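Local structure of putative polyketide cyclase SMa1630 (Sinorhizobium meliloti 1021, 4U13) at residues Asp8-Tyr13 with Phe96-Gly101; Leu76-Val81 with Pro89-Tyr94. The protein is of unproven function but is probably a polyketide cyclase or a related enzyme with the SnoaL-like, NTF2-type fold. One frame throughout, in Å; residues are numbered along the deposited sequence.

Contact 1 of 2, residues Asp8-Tyr13 with Phe96-Gly101; sequences DIVNMY and FTIKDG
F96 meets V10 and Y13 of helix 8-19 in two different ways, a worked example of how one ring can serve a helix-on-sheet interface with both its face and its rim. The aromatic pair comes first. F96 turns its edge to the face of Y13 in a T-shaped stack, the centroids 5.5 Å apart and the planes at 70°. The closest atoms are F96 CE2 and Y13 CG, at 3.9 Å, so the phenylalanine reaches the tyrosine near the root of its ring, far from the hydroxyl. With CG of F96 opposite its own carbonyl carbon (chi1 -69°), the ring is carried out from the strand to the helix.

The CH-pi contact belongs to V10, whose CG1 lies over one face of the F96 ring, 4.2 Å from the centroid and 21° off the ring normal. V10 CG2 covers the root of the same ring, 4.0 Å from F96 CG. Contacts at face and edge probably limit how the ring can turn; an alanine here would probably open a gap beneath V10 and take from Y13 the edge that meets its face.

Aliphatic packing continues toward the end of the strand. I98 CD1 presses on I9 CG2 at 3.5 Å, tighter than usual for two carbons, as the two side chains run past each other in opposite directions. Beyond it, I9 CD1 touches the backbone, 3.5 Å from G101 O, where the chain turns with positive phi. I103 and L106 of the adjoining strand 102-108 also touch F96. This apolar seam, in which an N-terminal helix lies obliquely across the curved sheet, is characteristic of the alpha+beta cone of the NTF2-like fold.

Contact 2 of 2, residues Leu76-Val81 with Pro89-Tyr94; sequences LVRAKV and PVTLTY
The antiparallel hairpin of strands 74-82 and 90-99, part of the curved sheet of the NTF2-like fold, pairs 76-81 with 89-94 and illustrates how a regular backbone can separate two chemically different faces. Three hydrogen-bonded pairs, V77 with Y94, A79 with L92 and V81 with V90, alternate with the non-hydrogen-bonded pairs R78 with T93 and K80 with T91. Each of the former closes with two N-H to O=C bonds; A79 N gives to L92 O at 2.7 Å, with an angle of 166° at the hydrogen, and L92 N returns the bond to A79 O at 2.9 Å. Between them the alpha carbons add weaker contacts, such as R78 CA to L92 O at 3.2 Å.

On the face of V77, A79 and V81 the packing is apolar. The small A79 lies beside the Y94 ring, its CB 4.1 Å from Y94 CE1, while V81 CG2 stands at the edge of that ring and also meets L92 CD1 at 3.9 Å. F14 and Y13 of helix 8-19 close over this side.

On the other face R78 bends at chi3 (61°) and runs along the sheet from its pair partner T93 to T91, whose side chain it crosses at about a right angle. The methyl T91 CG2 sits over one face of the guanidinium, 3.5 Å from R78 NH2. At its edge, in plane, a water accepts from NH2 at 3.1 Å and makes a weak, long bond to T91 OG1. The end of K80 instead leads away from strand 90-99, its NZ in a salt bridge with E64 and hydrogen-bonded to Q2 of the second subunit. The chemistry is thus divided: one side of the hairpin is suited to a helix-covered hydrophobic interior, the other to water and charged or polar partners, including one across the dimer.

The centres of the two contacts lie about 17 Å apart, and strand 90-99 serves both: its first half pairs with strand 74-82 in contact 2, and its last part meets helix 8-19 in contact 1. Along the chain, 8-13 comes first, then 76-81 and 89-94, and finally 96-101, so contact 2 falls wholly within the span that contact 1 bridges. The two also touch directly: Y13 packs on Y94, and V77 reaches both V10 and F96. One apolar layer thus continues from the hairpin to the helix, tying local strand pairing to long-range closure within the SnoaL-like domain.

Contact 1 of 2, residues Asp8-Tyr13 with Phe96-Gly101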
loop_
_atom_site.group_PDB
_atom_site.type_symbol
_atom_site.label_atom_id
_atom_site.label_comp_id
_atom_site.label_asym_id
_atom_site.label_seq_id
_atom_site.Cartn_x
_atom_site.Cartn_y
_atom_site.Cartn_z
ATOM N N ASP A 8 -9.946 -10.231 -3.707
ATOM C CA ASP A 8 -8.588 -10.470 -3.216
ATOM C C ASP A 8 -7.521 -10.299 -4.299
ATOM O O ASP A 8 -6.450 -9.782 -4.041
ATOM C CB ASP A 8 -8.465 -11.877 -2.654
ATOM C CG ASP A 8 -9.105 -12.007 -1.311
ATOM O OD1 ASP A 8 -9.260 -10.962 -0.649
ATOM O OD2 ASP A 8 -9.449 -13.143 -0.916
ATOM N N ILE A 9 -7.815 -10.784 -5.495
ATOM C CA ILE A 9 -6.834 -10.813 -6.537
ATOM C C ILE A 9 -6.465 -9.405 -7.069
ATOM O O ILE A 9 -5.319 -9.155 -7.414
ATOM C CB ILE A 9 -7.254 -11.758 -7.673
ATOM C CG1 ILE A 9 -6.061 -12.057 -8.588
ATOM C CG2 ILE A 9 -8.388 -11.158 -8.470
ATOM C CD1 ILE A 9 -4.959 -12.837 -7.896
ATOM N N VAL A 10 -7.439 -8.499 -7.146
ATOM C CA VAL A 10 -7.199 -7.137 -7.553
ATOM C C VAL A 10 -6.333 -6.480 -6.483
ATOM O O VAL A 10 -5.386 -5.725 -6.752
ATOM C CB VAL A 10 -8.513 -6.391 -7.701
ATOM C CG1 VAL A 10 -8.265 -4.903 -7.856
ATOM C CG2 VAL A 10 -9.277 -6.934 -8.896
ATOM N N ASN A 11 -6.646 -6.757 -5.250
ATOM C CA ASN A 11 -5.834 -6.231 -4.164
ATOM C C ASN A 11 -4.357 -6.680 -4.182
ATOM O O ASN A 11 -3.440 -5.927 -3.803
ATOM C CB ASN A 11 -6.460 -6.676 -2.890
ATOM C CG ASN A 11 -6.329 -5.663 -1.832
ATOM O OD1 ASN A 11 -7.249 -4.865 -1.641
ATOM N ND2 ASN A 11 -5.184 -5.666 -1.132
HETATM N N MSE A 12 -4.144 -7.915 -4.619
HETATM C CA MSE A 12 -2.807 -8.456 -4.780
HETATM C C MSE A 12 -2.044 -7.730 -5.875
HETATM O O MSE A 12 -0.867 -7.448 -5.712
HETATM C CB MSE A 12 -2.965 -9.941 -5.086
HETATM C CG MSE A 12 -1.637 -10.716 -5.063
HETATM SE SE MSE A 12 -1.897 -12.656 -5.569
HETATM C CE MSE A 12 -3.259 -13.093 -4.165
ATOM N N TYR A 13 -2.711 -7.431 -6.992
ATOM C CA TYR A 13 -2.143 -6.605 -8.027
ATOM C C TYR A 13 -1.573 -5.297 -7.477
ATOM O O TYR A 13 -0.388 -5.015 -7.646
ATOM C CB TYR A 13 -3.153 -6.334 -9.151
ATOM C CG TYR A 13 -2.547 -5.446 -10.184
ATOM C CD1 TYR A 13 -1.778 -5.966 -11.205
ATOM C CD2 TYR A 13 -2.616 -4.082 -10.046
ATOM C CE1 TYR A 13 -1.143 -5.141 -12.104
ATOM C CE2 TYR A 13 -1.975 -3.227 -10.924
ATOM C CZ TYR A 13 -1.243 -3.768 -11.950
ATOM O OH TYR A 13 -0.603 -2.913 -12.847
ATOM N N PHE A 96 -10.472 -4.813 -14.657
ATOM C CA PHE A 96 -9.890 -6.133 -14.506
ATOM C C PHE A 96 -10.932 -7.190 -14.845
ATOM O O PHE A 96 -12.067 -7.105 -14.383
ATOM C CB PHE A 96 -9.536 -6.379 -13.047
ATOM C CG PHE A 96 -8.388 -5.555 -12.503
ATOM C CD1 PHE A 96 -8.616 -4.256 -11.989
ATOM C CD2 PHE A 96 -7.104 -6.106 -12.372
ATOM C CE1 PHE A 96 -7.569 -3.515 -11.431
ATOM C CE2 PHE A 96 -6.072 -5.390 -11.787
ATOM C CZ PHE A 96 -6.300 -4.089 -11.332
ATOM N N THR A 97 -10.536 -8.206 -15.597
ATOM C CA THR A 97 -11.353 -9.388 -15.802
ATOM C C THR A 97 -10.677 -10.551 -15.135
ATOM O O THR A 97 -9.506 -10.838 -15.379
ATOM C CB THR A 97 -11.553 -9.696 -17.288
ATOM O OG1 THR A 97 -12.010 -8.499 -17.938
ATOM C CG2 THR A 97 -12.573 -10.784 -17.481
ATOM N N ILE A 98 -11.478 -11.236 -14.344
ATOM C CA ILE A 98 -11.071 -12.282 -13.439
ATOM C C ILE A 98 -11.644 -13.606 -13.949
ATOM O O ILE A 98 -12.848 -13.740 -14.020
ATOM C CB ILE A 98 -11.715 -12.059 -12.048
ATOM C CG1 ILE A 98 -11.505 -10.624 -11.552
ATOM C CG2 ILE A 98 -11.171 -13.043 -11.034
ATOM C CD1 ILE A 98 -10.048 -10.250 -11.404
ATOM N N LYS A 99 -10.794 -14.557 -14.321
ATOM C CA LYS A 99 -11.236 -15.903 -14.659
ATOM C C LYS A 99 -10.455 -16.812 -13.752
ATOM O O LYS A 99 -9.229 -16.879 -13.855
ATOM C CB LYS A 99 -10.963 -16.236 -16.132
ATOM N N ASP A 100 -11.148 -17.439 -12.806
ATOM C CA ASP A 100 -10.573 -18.503 -11.963
ATOM C C ASP A 100 -9.494 -18.027 -10.976
ATOM O O ASP A 100 -8.378 -18.590 -10.896
ATOM C CB ASP A 100 -10.032 -19.632 -12.844
ATOM C CG ASP A 100 -11.134 -20.367 -13.562
ATOM O OD1 ASP A 100 -11.752 -21.278 -12.959
ATOM O OD2 ASP A 100 -11.381 -20.015 -14.728
ATOM N N GLY A 101 -9.836 -16.987 -10.221
ATOM C CA GLY A 101 -8.929 -16.476 -9.198
ATOM C C GLY A 101 -7.636 -15.883 -9.735
ATOM O O GLY A 101 -6.706 -15.698 -8.967
#

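Contact 2 of 2, residues Leu76-Val81 with Pro89-Tyr94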
loop_
_atom_site.group_PDB
_atom_site.type_symbol
_atom_site.label_atom_id
_atom_site.label_comp_id
_atom_site.label_asym_id
_atom_site.label_seq_id
_atom_site.Cartn_x
_atom_site.Cartn_y
_atom_site.Cartn_z
ATOM N N LEU A 76 -13.833 -2.744 -11.713
ATOM C CA LEU A 76 -13.465 -1.435 -12.223
ATOM C C LEU A 76 -12.974 -0.574 -11.099
ATOM O O LEU A 76 -13.730 -0.275 -10.173
ATOM C CB LEU A 76 -14.668 -0.747 -12.827
ATOM C CG LEU A 76 -14.882 -0.975 -14.319
ATOM C CD1 LEU A 76 -15.026 -2.457 -14.639
ATOM C CD2 LEU A 76 -16.120 -0.194 -14.789
ATOM N N VAL A 77 -11.723 -0.128 -11.211
ATOM C CA VAL A 77 -11.074 0.593 -10.150
ATOM C C VAL A 77 -10.551 1.915 -10.686
ATOM O O VAL A 77 -9.857 1.969 -11.703
ATOM C CB VAL A 77 -9.932 -0.271 -9.517
ATOM C CG1 VAL A 77 -9.241 0.425 -8.356
ATOM C CG2 VAL A 77 -10.485 -1.547 -8.959
ATOM N N ARG A 78 -10.930 2.994 -10.021
ATOM C CA ARG A 78 -10.366 4.287 -10.304
ATOM C C ARG A 78 -9.108 4.413 -9.455
ATOM O O ARG A 78 -9.158 4.222 -8.197
ATOM C CB ARG A 78 -11.326 5.421 -9.981
ATOM C CG ARG A 78 -12.458 5.533 -10.986
ATOM C CD ARG A 78 -13.454 6.609 -10.542
ATOM N NE ARG A 78 -12.819 7.949 -10.437
ATOM C CZ ARG A 78 -12.763 8.852 -11.432
ATOM N NH1 ARG A 78 -13.276 8.548 -12.621
ATOM N NH2 ARG A 78 -12.177 10.040 -11.238
ATOM N N ALA A 79 -7.984 4.750 -10.104
ATOM C CA ALA A 79 -6.767 4.891 -9.348
ATOM C C ALA A 79 -6.019 6.176 -9.655
ATOM O O ALA A 79 -5.933 6.616 -10.806
ATOM C CB ALA A 79 -5.895 3.654 -9.536
ATOM N N LYS A 80 -5.517 6.821 -8.612
ATOM C CA LYS A 80 -4.760 8.038 -8.808
ATOM C C LYS A 80 -3.355 7.580 -9.103
ATOM O O LYS A 80 -2.760 6.814 -8.369
ATOM C CB LYS A 80 -4.798 8.956 -7.609
ATOM C CG LYS A 80 -4.234 10.332 -7.957
ATOM C CD LYS A 80 -4.145 11.261 -6.742
ATOM C CE LYS A 80 -2.952 10.915 -5.870
ATOM N NZ LYS A 80 -3.185 11.311 -4.453
ATOM N N VAL A 81 -2.855 8.005 -10.237
ATOM C CA VAL A 81 -1.494 7.671 -10.653
ATOM C C VAL A 81 -0.625 8.915 -10.560
ATOM O O VAL A 81 -0.957 9.956 -11.086
ATOM C CB VAL A 81 -1.481 7.115 -12.076
ATOM C CG1 VAL A 81 -0.094 6.752 -12.459
ATOM C CG2 VAL A 81 -2.412 5.916 -12.106
ATOM N N PRO A 89 -0.484 14.547 -11.206
ATOM C CA PRO A 89 -1.040 13.149 -11.131
ATOM C C PRO A 89 -2.304 13.022 -12.006
ATOM O O PRO A 89 -2.947 14.023 -12.302
ATOM C CB PRO A 89 -1.444 13.044 -9.661
ATOM C CG PRO A 89 -1.927 14.475 -9.326
ATOM C CD PRO A 89 -1.119 15.438 -10.198
ATOM N N VAL A 90 -2.637 11.822 -12.436
ATOM C CA VAL A 90 -3.806 11.616 -13.275
ATOM C C VAL A 90 -4.648 10.471 -12.731
ATOM O O VAL A 90 -4.138 9.552 -12.098
ATOM C CB VAL A 90 -3.388 11.356 -14.727
ATOM C CG1 VAL A 90 -2.681 10.027 -14.865
ATOM C CG2 VAL A 90 -4.595 11.426 -15.637
ATOM N N THR A 91 -5.960 10.552 -12.915
ATOM C CA THR A 91 -6.828 9.512 -12.436
ATOM C C THR A 91 -7.220 8.617 -13.561
ATOM O O THR A 91 -7.632 9.083 -14.572
ATOM C CB THR A 91 -8.059 10.047 -11.753
ATOM O OG1 THR A 91 -7.670 10.699 -10.544
ATOM C CG2 THR A 91 -8.901 8.879 -11.316
ATOM N N LEU A 92 -7.121 7.300 -13.354
ATOM C CA LEU A 92 -7.354 6.310 -14.414
ATOM C C LEU A 92 -8.282 5.218 -13.945
ATOM O O LEU A 92 -8.374 4.955 -12.766
ATOM C CB LEU A 92 -6.018 5.634 -14.816
ATOM C CG LEU A 92 -5.058 6.504 -15.618
ATOM C CD1 LEU A 92 -3.667 5.889 -15.766
ATOM C CD2 LEU A 92 -5.693 6.760 -16.980
ATOM N N THR A 93 -8.915 4.559 -14.904
ATOM C CA THR A 93 -9.740 3.420 -14.623
ATOM C C THR A 93 -9.050 2.147 -15.033
ATOM O O THR A 93 -8.690 1.970 -16.184
ATOM C CB THR A 93 -11.117 3.516 -15.324
ATOM O OG1 THR A 93 -11.808 4.676 -14.839
ATOM C CG2 THR A 93 -11.972 2.260 -15.004
ATOM N N TYR A 94 -8.852 1.284 -14.049
ATOM C CA TYR A 94 -8.324 -0.062 -14.263
ATOM C C TYR A 94 -9.483 -1.081 -14.332
ATOM O O TYR A 94 -10.139 -1.331 -13.318
ATOM C CB TYR A 94 -7.396 -0.433 -13.093
ATOM C CG TYR A 94 -5.987 0.176 -13.091
ATOM C CD1 TYR A 94 -5.781 1.574 -13.146
ATOM C CD2 TYR A 94 -4.864 -0.648 -13.003
ATOM C CE1 TYR A 94 -4.499 2.129 -13.132
ATOM C CE2 TYR A 94 -3.575 -0.117 -12.977
ATOM C CZ TYR A 94 -3.390 1.273 -13.035
ATOM O OH TYR A 94 -2.110 1.783 -12.991
HETATM O O HOH W 1 -10.576 11.599 -9.137
#